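Side-chain contacts in predicted phosphatase, HAD family (PDB 3MC1), which probably acts as a phosphatase of the haloacid dehalogenase superfamily, binds a sodium ion at a site that is probably catalytic, and has no established substrate: residues Tyr28-Phe33 with Thr53-Tyr58; Ile35-Glu38 with Ser42-Lys45; Phe83-Tyr88 with Lys117-His122; Glu92-Ser97 with Asp208-Lys213; His104-Thr109 with Glu153-Lys158. One frame throughout, in Å; residues are numbered along the deposited sequence.

Contact 1: residues Tyr28-Phe33 with Thr53-Tyr58; sequences YSLNKF and TSFMEY
Phe55 of helix 51-59 reaches across to Ser29 and Leu30 of helix 19-31, joining two helices of what is probably the helical cap of this HAD-type phosphatase. Phe55 CB leaves its helix pointing at the other one, and the first torsion (chi1 -83°) puts CG opposite the carbonyl carbon and sends the ring toward helix 19-31. The ring meets that helix along one side and at its end. Phe55 CD1 lies 4.1 Å from Leu30 CD2, and Phe55 CE1 comes closer to that same methyl, at 3.7 Å. Leu30 CD2 thus sits at the ring edge, near its plane. At the far end Phe55 CZ lies 4.1 Å from Ser29 CB. The contact is buried and contains no hydrogen bond, and Phe46 completes the surroundings with an edge-to-face ring contact to Phe55. Ser29 OG approaches the ring obliquely, 3.8 Å from Phe55 CZ, while its hydrogen bond goes to the carbonyl oxygen Ala69 O of helix 63-81.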
# COMPACT_ATOMS: atom_id res chain seq x y z
N TYR A 28 -8.62 -16.93 6.93
CA TYR A 28 -8.37 -18.29 6.45
C TYR A 28 -7.09 -18.83 7.09
O TYR A 28 -7.03 -20.00 7.48
CB TYR A 28 -8.20 -18.30 4.93
CG TYR A 28 -7.65 -19.62 4.43
CD1 TYR A 28 -8.47 -20.74 4.31
CD2 TYR A 28 -6.29 -19.76 4.13
CE1 TYR A 28 -7.96 -21.97 3.91
CE2 TYR A 28 -5.77 -20.99 3.72
CZ TYR A 28 -6.62 -22.09 3.62
OH TYR A 28 -6.12 -23.32 3.25
N SER A 29 -6.08 -17.97 7.18
CA SER A 29 -4.80 -18.34 7.76
C SER A 29 -4.88 -18.58 9.27
O SER A 29 -4.38 -19.58 9.78
CB SER A 29 -3.76 -17.25 7.48
OG SER A 29 -2.53 -17.57 8.11
N LEU A 30 -5.52 -17.65 9.97
CA LEU A 30 -5.65 -17.74 11.42
C LEU A 30 -6.46 -18.97 11.84
O LEU A 30 -6.14 -19.63 12.82
CB LEU A 30 -6.30 -16.48 11.98
CG LEU A 30 -5.51 -15.18 11.83
CD1 LEU A 30 -6.36 -14.01 12.30
CD2 LEU A 30 -4.22 -15.26 12.64
N ASN A 31 -7.52 -19.26 11.08
CA ASN A 31 -8.37 -20.41 11.37
C ASN A 31 -7.59 -21.72 11.31
O ASN A 31 -7.98 -22.71 11.92
CB ASN A 31 -9.54 -20.46 10.38
CG ASN A 31 -10.59 -19.40 10.67
OD1 ASN A 31 -10.39 -18.53 11.52
ND2 ASN A 31 -11.70 -19.45 9.96
N LYS A 32 -6.48 -21.72 10.56
CA LYS A 32 -5.63 -22.90 10.45
C LYS A 32 -4.86 -23.08 11.75
O LYS A 32 -4.28 -24.13 12.01
CB LYS A 32 -4.64 -22.74 9.30
CG LYS A 32 -5.25 -22.78 7.92
CD LYS A 32 -5.98 -24.10 7.70
CE LYS A 32 -6.30 -24.31 6.24
NZ LYS A 32 -5.03 -24.38 5.46
N PHE A 33 -4.84 -22.03 12.57
CA PHE A 33 -4.15 -22.06 13.85
C PHE A 33 -5.21 -22.17 14.93
O PHE A 33 -4.95 -21.97 16.12
CB PHE A 33 -3.33 -20.78 14.04
CG PHE A 33 -2.17 -20.67 13.09
CD1 PHE A 33 -1.02 -21.44 13.28
CD2 PHE A 33 -2.22 -19.81 12.00
CE1 PHE A 33 0.05 -21.34 12.39
CE2 PHE A 33 -1.16 -19.71 11.11
CZ PHE A 33 -0.02 -20.48 11.30
N THR A 53 5.10 -8.55 9.92
CA THR A 53 5.06 -7.63 11.05
C THR A 53 3.71 -7.75 11.78
O THR A 53 3.65 -7.74 13.01
CB THR A 53 5.27 -6.17 10.58
OG1 THR A 53 4.07 -5.66 10.00
CG2 THR A 53 6.36 -6.11 9.54
N SER A 54 2.63 -7.88 11.01
CA SER A 54 1.29 -7.97 11.58
C SER A 54 1.01 -9.29 12.33
O SER A 54 0.46 -9.26 13.43
CB SER A 54 0.23 -7.76 10.49
OG SER A 54 0.29 -6.43 9.97
N PHE A 55 1.37 -10.42 11.74
CA PHE A 55 1.13 -11.70 12.40
C PHE A 55 1.94 -11.79 13.70
O PHE A 55 1.47 -12.31 14.71
CB PHE A 55 1.49 -12.87 11.48
CG PHE A 55 0.40 -13.24 10.50
CD1 PHE A 55 -0.86 -13.61 10.96
CD2 PHE A 55 0.64 -13.23 9.13
CE1 PHE A 55 -1.87 -13.96 10.06
CE2 PHE A 55 -0.36 -13.58 8.22
CZ PHE A 55 -1.62 -13.94 8.69
N MSE A 56 3.16 -11.27 13.66
CA MSE A 56 4.03 -11.28 14.84
C MSE A 56 3.51 -10.35 15.93
O MSE A 56 3.49 -10.71 17.10
CB MSE A 56 5.45 -10.89 14.45
CG MSE A 56 6.15 -11.92 13.59
SE MSE A 56 7.96 -11.41 13.17
CE MSE A 56 8.79 -11.88 14.86
N GLU A 57 3.09 -9.15 15.53
CA GLU A 57 2.59 -8.16 16.47
C GLU A 57 1.22 -8.47 17.06
O GLU A 57 1.03 -8.36 18.27
CB GLU A 57 2.52 -6.79 15.79
CG GLU A 57 2.27 -5.63 16.75
CD GLU A 57 1.95 -4.33 16.04
OE1 GLU A 57 2.58 -4.05 14.99
OE2 GLU A 57 1.08 -3.57 16.53
N TYR A 58 0.28 -8.87 16.22
CA TYR A 58 -1.09 -9.16 16.67
C TYR A 58 -1.34 -10.58 17.18
O TYR A 58 -2.36 -10.84 17.82
CB TYR A 58 -2.07 -8.84 15.55
CG TYR A 58 -1.99 -7.41 15.05
CD1 TYR A 58 -2.32 -6.35 15.89
CD2 TYR A 58 -1.53 -7.12 13.77
CE1 TYR A 58 -2.19 -5.03 15.47
CE2 TYR A 58 -1.41 -5.81 13.33
CZ TYR A 58 -1.74 -4.77 14.19
OH TYR A 58 -1.59 -3.46 13.78

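Contact 2: residues Ile35-Glu38 with Ser42-Lys45; sequences IQVE and SLNK
Val37 and Glu38 face Leu43 and Ser42 across a short turn, with an apolar pair on the inner side and a polar pair at the rim. The apolar part rests on Leu43 CD1, which lies 4.2 Å from Val37 CG2, methyl against methyl. Val37 and Leu43 also lie on helix 19-31, touching Leu30 and Val26 respectively, so the pair packs on that helix.

The polar part is a carboxylate beside a hydroxyl. Glu38 OE1 stands 3.0 Å from Ser42 OG, whereas the other carboxylate oxygen, Glu38 OE2, is 4.0 Å from Ser42 OG. The glutamate gets there by folding back on itself: CG lies between the backbone N and the carbonyl carbon (chi1 72°), and a bend at chi2 (-74°) turns the carboxylate toward the serine. Asp39 O is the stronger partner of Ser42 OG, and the hydroxyl has a single proton for both acceptors, so the bond to Glu38 remains unsettled.

Residues Ile35-Glu38 have no regular structure, while Ser42 enters the contact from a 3-10 segment. Both belong to the loop joining helices 19-31 and 51-59, consistent with the helical cap of HAD phosphatases.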
# COMPACT_ATOMS: atom_id res chain seq x y z
N ILE A 35 -7.51 -20.24 15.40
CA ILE A 35 -7.79 -18.90 15.91
C ILE A 35 -9.02 -18.42 15.16
O ILE A 35 -9.02 -18.31 13.93
CB ILE A 35 -6.62 -17.93 15.63
CG1 ILE A 35 -5.36 -18.44 16.31
CG2 ILE A 35 -6.98 -16.54 16.10
CD1 ILE A 35 -4.15 -17.56 16.11
N GLN A 36 -10.09 -18.14 15.89
CA GLN A 36 -11.31 -17.68 15.27
C GLN A 36 -11.36 -16.16 15.36
O GLN A 36 -10.72 -15.57 16.22
CB GLN A 36 -12.52 -18.30 15.98
CG GLN A 36 -12.46 -19.82 16.12
CD GLN A 36 -12.31 -20.55 14.79
OE1 GLN A 36 -13.13 -20.40 13.88
NE2 GLN A 36 -11.25 -21.35 14.67
N VAL A 37 -12.10 -15.54 14.45
CA VAL A 37 -12.24 -14.09 14.46
C VAL A 37 -13.73 -13.77 14.34
O VAL A 37 -14.41 -14.29 13.45
CB VAL A 37 -11.42 -13.42 13.30
CG1 VAL A 37 -10.17 -14.24 13.02
CG2 VAL A 37 -12.28 -13.28 12.05
N GLU A 38 -14.24 -12.94 15.25
CA GLU A 38 -15.66 -12.60 15.23
C GLU A 38 -16.08 -12.01 13.88
O GLU A 38 -16.99 -12.52 13.23
CB GLU A 38 -16.00 -11.62 16.36
CG GLU A 38 -15.47 -10.19 16.20
CD GLU A 38 -13.98 -10.06 16.43
OE1 GLU A 38 -13.19 -10.68 15.68
OE2 GLU A 38 -13.59 -9.33 17.37
N SER A 42 -12.30 -6.65 12.12
CA SER A 42 -11.29 -6.57 13.17
C SER A 42 -9.90 -6.88 12.62
O SER A 42 -8.90 -6.76 13.34
CB SER A 42 -11.64 -7.53 14.31
OG SER A 42 -11.56 -8.88 13.90
N LEU A 43 -9.83 -7.28 11.36
CA LEU A 43 -8.55 -7.60 10.73
C LEU A 43 -8.13 -6.51 9.74
O LEU A 43 -7.19 -6.70 8.97
CB LEU A 43 -8.63 -8.96 10.02
CG LEU A 43 -8.95 -10.16 10.91
CD1 LEU A 43 -9.03 -11.43 10.07
CD2 LEU A 43 -7.89 -10.29 11.99
N ASN A 44 -8.83 -5.39 9.75
CA ASN A 44 -8.51 -4.29 8.84
C ASN A 44 -7.09 -3.78 9.03
O ASN A 44 -6.46 -3.35 8.07
CB ASN A 44 -9.49 -3.12 9.04
CG ASN A 44 -10.83 -3.37 8.38
OD1 ASN A 44 -11.08 -4.45 7.84
ND2 ASN A 44 -11.71 -2.37 8.43
N LYS A 45 -6.59 -3.84 10.26
CA LYS A 45 -5.25 -3.36 10.57
C LYS A 45 -4.17 -4.12 9.81
O LYS A 45 -3.02 -3.68 9.75
CB LYS A 45 -4.96 -3.46 12.08
CG LYS A 45 -4.79 -4.88 12.58
CD LYS A 45 -6.11 -5.50 12.99
CE LYS A 45 -6.44 -5.16 14.44
NZ LYS A 45 -5.45 -5.77 15.38

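Contact 3: residues Phe83-Tyr88 with Lys117-His122; sequences FENKVY and KQILEH
Phe83 and Asn85 lie on the linker that leads from helix 63-81 of the probable cap back into the Rossmann-like core, and they meet His122 and Ile119 on core helix 113-122. Phe83 and His122 form a T-shaped pair. Phe83 CD1 stands 3.8 Å above the centre of the His122 imidazole, and the ring centroids are 5.0 Å apart with planes at 63°. His122 is presented by a first torsion of 177°, which swings CG opposite the backbone N and lets the imidazole offer a face to the phenyl edge. A water donates to Phe83 O at 2.6 Å and makes a weak 3.3 Å bond to His122 NE2, a loose bridge at the rim.

Deeper in, Asn85 ND2 lies against Ile119 CG2 at 3.7 Å, the side chains crossing at about a right angle. The amide is held at both ends: ND2 bonds to Met82 O, and Asn85 OD1 accepts Lys86 N at 2.9 Å. That second bond is bent, with an N-H...O angle of 134°. Asn85 also touches Thr16 and Ser18, and its side chain is about 11 Å from the sodium ion.

Backbone bonds from Glu84, Lys86 and Tyr88 to Gly21, Asp17 and Leu15 pair this linker with the segment running from the core into the cap, consistent with the paired linkers that hinge the cap in HAD phosphatases.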
# COMPACT_ATOMS: atom_id res chain seq x y z
N PHE A 83 -8.83 -10.89 -5.92
CA PHE A 83 -9.96 -10.49 -6.74
C PHE A 83 -11.12 -9.90 -5.94
O PHE A 83 -11.95 -9.19 -6.49
CB PHE A 83 -10.45 -11.69 -7.57
CG PHE A 83 -9.39 -12.29 -8.46
CD1 PHE A 83 -8.79 -11.53 -9.46
CD2 PHE A 83 -8.96 -13.60 -8.27
CE1 PHE A 83 -7.79 -12.08 -10.27
CE2 PHE A 83 -7.96 -14.15 -9.07
CZ PHE A 83 -7.37 -13.39 -10.07
N GLU A 84 -11.18 -10.20 -4.65
CA GLU A 84 -12.21 -9.66 -3.76
C GLU A 84 -11.61 -8.31 -3.42
O GLU A 84 -11.15 -8.04 -2.30
CB GLU A 84 -12.37 -10.57 -2.54
CG GLU A 84 -12.68 -12.01 -2.97
CD GLU A 84 -12.96 -12.94 -1.80
OE1 GLU A 84 -12.08 -13.09 -0.92
OE2 GLU A 84 -14.06 -13.54 -1.77
N ASN A 85 -11.64 -7.46 -4.43
CA ASN A 85 -11.00 -6.15 -4.42
C ASN A 85 -11.85 -5.17 -5.24
O ASN A 85 -12.74 -5.58 -5.99
CB ASN A 85 -9.66 -6.34 -5.12
CG ASN A 85 -8.59 -5.45 -4.60
OD1 ASN A 85 -8.84 -4.36 -4.10
ND2 ASN A 85 -7.34 -5.90 -4.74
N LYS A 86 -11.55 -3.88 -5.10
CA LYS A 86 -12.26 -2.83 -5.83
C LYS A 86 -11.33 -1.63 -5.91
O LYS A 86 -10.52 -1.41 -5.03
CB LYS A 86 -13.53 -2.39 -5.08
CG LYS A 86 -14.62 -3.44 -4.98
CD LYS A 86 -15.78 -2.98 -4.09
CE LYS A 86 -15.33 -2.72 -2.65
NZ LYS A 86 -16.48 -2.45 -1.73
N VAL A 87 -11.46 -0.85 -6.98
CA VAL A 87 -10.66 0.36 -7.14
C VAL A 87 -11.48 1.48 -6.51
O VAL A 87 -12.70 1.53 -6.72
CB VAL A 87 -10.41 0.68 -8.63
CG1 VAL A 87 -9.72 2.03 -8.77
CG2 VAL A 87 -9.54 -0.40 -9.24
N TYR A 88 -10.85 2.36 -5.73
CA TYR A 88 -11.59 3.45 -5.10
C TYR A 88 -12.14 4.37 -6.18
O TYR A 88 -11.47 4.61 -7.20
CB TYR A 88 -10.69 4.27 -4.16
CG TYR A 88 -10.38 3.61 -2.83
CD1 TYR A 88 -11.34 3.51 -1.83
CD2 TYR A 88 -9.10 3.11 -2.57
CE1 TYR A 88 -11.05 2.92 -0.60
CE2 TYR A 88 -8.80 2.51 -1.35
CZ TYR A 88 -9.77 2.42 -0.37
OH TYR A 88 -9.47 1.79 0.82
N LYS A 117 1.16 -6.46 -9.38
CA LYS A 117 1.10 -6.37 -10.83
C LYS A 117 -0.17 -7.04 -11.37
O LYS A 117 -0.88 -6.45 -12.20
CB LYS A 117 2.35 -7.02 -11.44
CG LYS A 117 2.52 -6.77 -12.92
CD LYS A 117 3.80 -7.40 -13.42
CE LYS A 117 4.27 -6.70 -14.69
NZ LYS A 117 4.58 -5.26 -14.41
N GLN A 118 -0.47 -8.25 -10.89
CA GLN A 118 -1.66 -8.98 -11.33
C GLN A 118 -2.91 -8.18 -11.05
O GLN A 118 -3.83 -8.14 -11.86
CB GLN A 118 -1.81 -10.31 -10.59
CG GLN A 118 -0.81 -11.37 -10.92
CD GLN A 118 -1.13 -12.66 -10.18
OE1 GLN A 118 -2.12 -13.34 -10.49
NE2 GLN A 118 -0.31 -12.98 -9.18
N ILE A 119 -2.95 -7.57 -9.87
CA ILE A 119 -4.10 -6.78 -9.45
C ILE A 119 -4.27 -5.52 -10.30
O ILE A 119 -5.36 -5.25 -10.79
CB ILE A 119 -3.95 -6.39 -7.95
CG1 ILE A 119 -4.12 -7.64 -7.08
CG2 ILE A 119 -4.97 -5.34 -7.57
CD1 ILE A 119 -3.64 -7.45 -5.65
N LEU A 120 -3.19 -4.76 -10.48
CA LEU A 120 -3.27 -3.53 -11.27
C LEU A 120 -3.60 -3.80 -12.74
O LEU A 120 -4.30 -3.01 -13.39
CB LEU A 120 -1.97 -2.73 -11.12
CG LEU A 120 -1.80 -2.19 -9.70
CD1 LEU A 120 -0.42 -1.61 -9.49
CD2 LEU A 120 -2.88 -1.14 -9.44
N GLU A 121 -3.11 -4.91 -13.27
CA GLU A 121 -3.41 -5.27 -14.65
C GLU A 121 -4.85 -5.75 -14.70
O GLU A 121 -5.61 -5.41 -15.62
CB GLU A 121 -2.46 -6.36 -15.14
CG GLU A 121 -1.00 -5.97 -15.05
CD GLU A 121 -0.08 -6.98 -15.70
OE1 GLU A 121 -0.44 -8.18 -15.76
OE2 GLU A 121 1.02 -6.59 -16.14
N HIS A 122 -5.25 -6.53 -13.70
CA HIS A 122 -6.62 -7.03 -13.62
C HIS A 122 -7.60 -5.87 -13.65
O HIS A 122 -8.65 -5.93 -14.29
CB HIS A 122 -6.82 -7.83 -12.32
CG HIS A 122 -8.22 -8.32 -12.13
ND1 HIS A 122 -8.75 -9.36 -12.86
CD2 HIS A 122 -9.20 -7.91 -11.29
CE1 HIS A 122 -10.00 -9.57 -12.49
NE2 HIS A 122 -10.30 -8.70 -11.54
O HOH W 1 -12.23 -8.20 -8.90

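Contact 4: residues Glu92-Ser97 with Asp208-Lys213; sequences EALLSS and DELHKK
Ser97 OG and His211 NE2 are joined by a hydrogen bond of 2.7 Å, in which either may be the donor, between two helices that flank the parallel sheet of this Rossmann-like HAD core. Helices 91-101 and 207-215 run nearly parallel: the short segments cross at -15°, with axes 10.2 Å apart. The hydroxyl comes in at the imidazole edge, near its plane. A first torsion of -172° in His211 carries the ring out from its helix toward the serine. Behind this bond Leu94 slides past the histidine in the opposite direction, Leu94 CD1 lying 3.5 Å from both His211 CB and His211 CD2; the methyl meets the ring obliquely, while one nitrogen takes the hydrogen bond. The buried side of the contact faces the sheet, where Leu210 packs on Ile183 and Val185 of strand 182-185 and on Val204 of strand 202-204. There the leucine side chains cross at about a right angle, with Leu94 CD2 3.8 Å from Leu210 CD2.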
# COMPACT_ATOMS: atom_id res chain seq x y z
N GLU A 92 -8.95 6.08 -11.06
CA GLU A 92 -8.48 6.06 -12.43
C GLU A 92 -8.51 7.47 -13.03
O GLU A 92 -7.60 7.85 -13.77
CB GLU A 92 -9.31 5.10 -13.29
CG GLU A 92 -8.94 5.16 -14.76
CD GLU A 92 -9.42 3.94 -15.53
OE1 GLU A 92 -10.37 3.27 -15.08
OE2 GLU A 92 -8.85 3.67 -16.60
N ALA A 93 -9.56 8.24 -12.72
CA ALA A 93 -9.67 9.61 -13.21
C ALA A 93 -8.43 10.39 -12.73
O ALA A 93 -7.81 11.14 -13.50
CB ALA A 93 -10.93 10.25 -12.68
N LEU A 94 -8.07 10.19 -11.47
CA LEU A 94 -6.90 10.85 -10.88
C LEU A 94 -5.62 10.50 -11.65
O LEU A 94 -4.88 11.40 -12.07
CB LEU A 94 -6.74 10.43 -9.41
CG LEU A 94 -5.45 10.90 -8.72
CD1 LEU A 94 -5.43 12.43 -8.65
CD2 LEU A 94 -5.35 10.32 -7.32
N LEU A 95 -5.38 9.20 -11.83
CA LEU A 95 -4.19 8.72 -12.54
C LEU A 95 -4.10 9.29 -13.94
O LEU A 95 -3.03 9.69 -14.39
CB LEU A 95 -4.21 7.20 -12.62
CG LEU A 95 -4.22 6.46 -11.27
CD1 LEU A 95 -4.31 4.95 -11.51
CD2 LEU A 95 -2.96 6.80 -10.51
N SER A 96 -5.23 9.29 -14.65
CA SER A 96 -5.24 9.82 -16.02
C SER A 96 -4.86 11.30 -15.99
O SER A 96 -3.95 11.72 -16.71
CB SER A 96 -6.63 9.66 -16.64
OG SER A 96 -6.63 10.04 -18.00
N SER A 97 -5.54 12.07 -15.15
CA SER A 97 -5.27 13.51 -15.03
C SER A 97 -3.80 13.79 -14.73
O SER A 97 -3.19 14.67 -15.34
CB SER A 97 -6.15 14.12 -13.94
OG SER A 97 -5.91 15.52 -13.80
N ASP A 208 -10.45 13.45 -4.62
CA ASP A 208 -10.45 14.76 -5.26
C ASP A 208 -9.53 15.71 -4.48
O ASP A 208 -8.81 16.51 -5.07
CB ASP A 208 -11.85 15.35 -5.32
CG ASP A 208 -11.90 16.64 -6.13
OD1 ASP A 208 -11.49 16.61 -7.31
OD2 ASP A 208 -12.35 17.67 -5.60
N GLU A 209 -9.58 15.61 -3.16
CA GLU A 209 -8.73 16.43 -2.30
C GLU A 209 -7.28 16.07 -2.57
O GLU A 209 -6.39 16.92 -2.51
CB GLU A 209 -9.04 16.17 -0.83
CG GLU A 209 -10.37 16.70 -0.34
CD GLU A 209 -10.30 18.15 0.09
OE1 GLU A 209 -10.88 18.47 1.15
OE2 GLU A 209 -9.67 18.96 -0.62
N LEU A 210 -7.05 14.78 -2.84
CA LEU A 210 -5.72 14.27 -3.12
C LEU A 210 -5.22 14.89 -4.42
O LEU A 210 -4.09 15.35 -4.51
CB LEU A 210 -5.78 12.74 -3.25
CG LEU A 210 -4.51 11.97 -3.61
CD1 LEU A 210 -3.38 12.29 -2.64
CD2 LEU A 210 -4.82 10.47 -3.59
N HIS A 211 -6.09 14.93 -5.42
CA HIS A 211 -5.75 15.50 -6.71
C HIS A 211 -5.29 16.95 -6.54
O HIS A 211 -4.21 17.32 -7.00
CB HIS A 211 -6.97 15.45 -7.64
CG HIS A 211 -6.67 15.85 -9.06
ND1 HIS A 211 -6.14 17.08 -9.39
CD2 HIS A 211 -6.83 15.18 -10.22
CE1 HIS A 211 -5.98 17.14 -10.70
NE2 HIS A 211 -6.38 16.00 -11.23
N LYS A 212 -6.11 17.75 -5.87
CA LYS A 212 -5.81 19.17 -5.64
C LYS A 212 -4.48 19.37 -4.93
O LYS A 212 -3.67 20.20 -5.33
CB LYS A 212 -6.91 19.81 -4.80
CG LYS A 212 -8.30 19.74 -5.40
CD LYS A 212 -9.31 20.43 -4.48
CE LYS A 212 -10.72 20.40 -5.06
NZ LYS A 212 -10.81 21.12 -6.35
N LYS A 213 -4.26 18.59 -3.87
CA LYS A 213 -3.05 18.67 -3.07
C LYS A 213 -1.78 18.33 -3.85
O LYS A 213 -0.74 18.96 -3.66
CB LYS A 213 -3.15 17.75 -1.86
CG LYS A 213 -2.13 18.04 -0.77
CD LYS A 213 -2.41 19.40 -0.15
CE LYS A 213 -1.68 19.59 1.17
NZ LYS A 213 -2.05 20.88 1.81

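Contact 5: residues His104-Thr109 with Glu153-Lys158; sequences HLVVAT and ESLNIK
Val106 and Leu155 are turned to meet head on: a chi1 of -179° puts the valine's CG1 opposite its backbone N and sets CG2 beside that N, opposite the carbonyl carbon and facing Leu155, while the leucine has CG opposite its own carbonyl carbon (chi1 -67°). Their side chains reach toward each other tip to tip, between strand 104-109 and the C-terminal end of helix 144-155. This is the strand-helix packing of a Rossmann-like alpha/beta core, in which helices cover both faces of a parallel sheet. Val106 projects toward helix 144-155, whereas its neighbours Leu105 and Val107 pack on helices 91-101 and 113-122.

The leucine methyl CD1 meets both valine methyls, Leu155 CD1 lying 3.9 Å from Val106 CG1.

The helix ends here in a Schellman motif. Asn156, with positive phi, is its C-prime residue; Ile157 N turns back to Met152 O, and Asn156 N makes a weak 3.3 Å bond to Glu153 O. The reversal brings Ile157 back to the sheet, where it also touches Tyr6 of strand 6-9. At the strand's other end Thr109 OG1 bonds to Asp10 OD1, a residue of the sodium site. Around Val106 CG2 the isoleucine methyl Ile157 CD1 stands off at 4.4 Å, while Leu155 CD1 presses in to 3.5 Å, tighter than usual for two carbons.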
# COMPACT_ATOMS: atom_id res chain seq x y z
N HIS A 104 5.14 11.38 -13.51
CA HIS A 104 5.53 9.99 -13.72
C HIS A 104 4.99 9.30 -12.47
O HIS A 104 5.32 9.71 -11.35
CB HIS A 104 7.05 9.84 -13.78
CG HIS A 104 7.66 10.33 -15.05
ND1 HIS A 104 7.76 11.67 -15.36
CD2 HIS A 104 8.18 9.67 -16.11
CE1 HIS A 104 8.31 11.81 -16.55
NE2 HIS A 104 8.58 10.61 -17.03
N LEU A 105 4.16 8.28 -12.65
CA LEU A 105 3.53 7.59 -11.51
C LEU A 105 4.20 6.26 -11.20
O LEU A 105 4.53 5.50 -12.10
CB LEU A 105 2.03 7.39 -11.79
CG LEU A 105 1.27 8.61 -12.34
CD1 LEU A 105 -0.22 8.28 -12.55
CD2 LEU A 105 1.41 9.77 -11.37
N VAL A 106 4.38 5.99 -9.90
CA VAL A 106 5.03 4.76 -9.46
C VAL A 106 4.29 4.14 -8.28
O VAL A 106 3.75 4.84 -7.43
CB VAL A 106 6.50 5.05 -9.00
CG1 VAL A 106 7.19 3.76 -8.54
CG2 VAL A 106 7.30 5.68 -10.14
N VAL A 107 4.23 2.81 -8.23
CA VAL A 107 3.60 2.16 -7.09
C VAL A 107 4.75 1.67 -6.21
O VAL A 107 5.68 1.01 -6.69
CB VAL A 107 2.73 0.93 -7.49
CG1 VAL A 107 2.31 0.17 -6.22
CG2 VAL A 107 1.49 1.39 -8.24
N ALA A 108 4.70 2.01 -4.94
CA ALA A 108 5.71 1.60 -3.97
C ALA A 108 4.89 0.98 -2.85
O ALA A 108 4.25 1.69 -2.07
CB ALA A 108 6.49 2.81 -3.47
N THR A 109 4.91 -0.35 -2.76
CA THR A 109 4.10 -1.05 -1.77
C THR A 109 4.80 -2.21 -1.06
O THR A 109 5.74 -2.81 -1.59
CB THR A 109 2.82 -1.58 -2.45
OG1 THR A 109 2.02 -2.30 -1.51
CG2 THR A 109 3.17 -2.51 -3.62
N GLU A 153 15.85 4.20 -6.26
CA GLU A 153 17.13 3.77 -6.82
C GLU A 153 16.96 3.22 -8.23
O GLU A 153 17.73 3.55 -9.14
CB GLU A 153 17.77 2.69 -5.93
CG GLU A 153 18.30 3.22 -4.60
CD GLU A 153 18.86 2.13 -3.72
OE1 GLU A 153 19.05 1.00 -4.23
OE2 GLU A 153 19.11 2.39 -2.53
N SER A 154 15.93 2.39 -8.43
CA SER A 154 15.67 1.78 -9.73
C SER A 154 15.32 2.76 -10.83
O SER A 154 15.68 2.55 -11.99
CB SER A 154 14.53 0.77 -9.60
OG SER A 154 14.89 -0.28 -8.73
N LEU A 155 14.61 3.82 -10.48
CA LEU A 155 14.20 4.83 -11.45
C LEU A 155 15.05 6.09 -11.37
O LEU A 155 14.81 7.05 -12.10
CB LEU A 155 12.72 5.19 -11.22
CG LEU A 155 11.71 4.07 -11.51
CD1 LEU A 155 10.44 4.27 -10.69
CD2 LEU A 155 11.41 4.07 -12.98
N ASN A 156 16.04 6.07 -10.49
CA ASN A 156 16.93 7.21 -10.29
C ASN A 156 16.12 8.47 -9.96
O ASN A 156 16.29 9.52 -10.60
CB ASN A 156 17.78 7.45 -11.53
CG ASN A 156 18.90 8.43 -11.28
OD1 ASN A 156 19.69 8.26 -10.36
ND2 ASN A 156 18.96 9.48 -12.10
N ILE A 157 15.26 8.35 -8.97
CA ILE A 157 14.41 9.44 -8.51
C ILE A 157 15.09 10.13 -7.32
O ILE A 157 15.57 9.46 -6.40
CB ILE A 157 13.03 8.90 -8.05
CG1 ILE A 157 12.37 8.14 -9.20
CG2 ILE A 157 12.14 10.05 -7.57
CD1 ILE A 157 11.09 7.42 -8.81
N LYS A 158 15.13 11.45 -7.34
CA LYS A 158 15.73 12.22 -6.26
C LYS A 158 14.66 12.63 -5.26
O LYS A 158 13.50 12.82 -5.63
CB LYS A 158 16.43 13.47 -6.80
CG LYS A 158 17.57 13.20 -7.77
CD LYS A 158 18.68 12.38 -7.12
CE LYS A 158 19.88 12.28 -8.05
NZ LYS A 158 19.52 11.72 -9.38

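In the fold
Contacts 1 and 2 share the probable cap, contact 2 lying nested in the loop that contact 1 closes; their centres are 9 Å apart and Leu30 touches Val37 between them. Contact 1 is buried and aromatic, contact 2 part apolar and part polar at a more exposed rim. Contact 3 joins the hinge linker to the core and mixes a ring pair with a water bridge at the surface. Contacts 4 and 5 belong to the core domain: contact 4, partly buried, joins two helices by leucine packing and one hydrogen bond; contact 5 is buried and purely apolar, between strand and helix end. Leu120-Val107 packing links contacts 3 and 5, and Leu95-Leu105 packing links contacts 4 and 5.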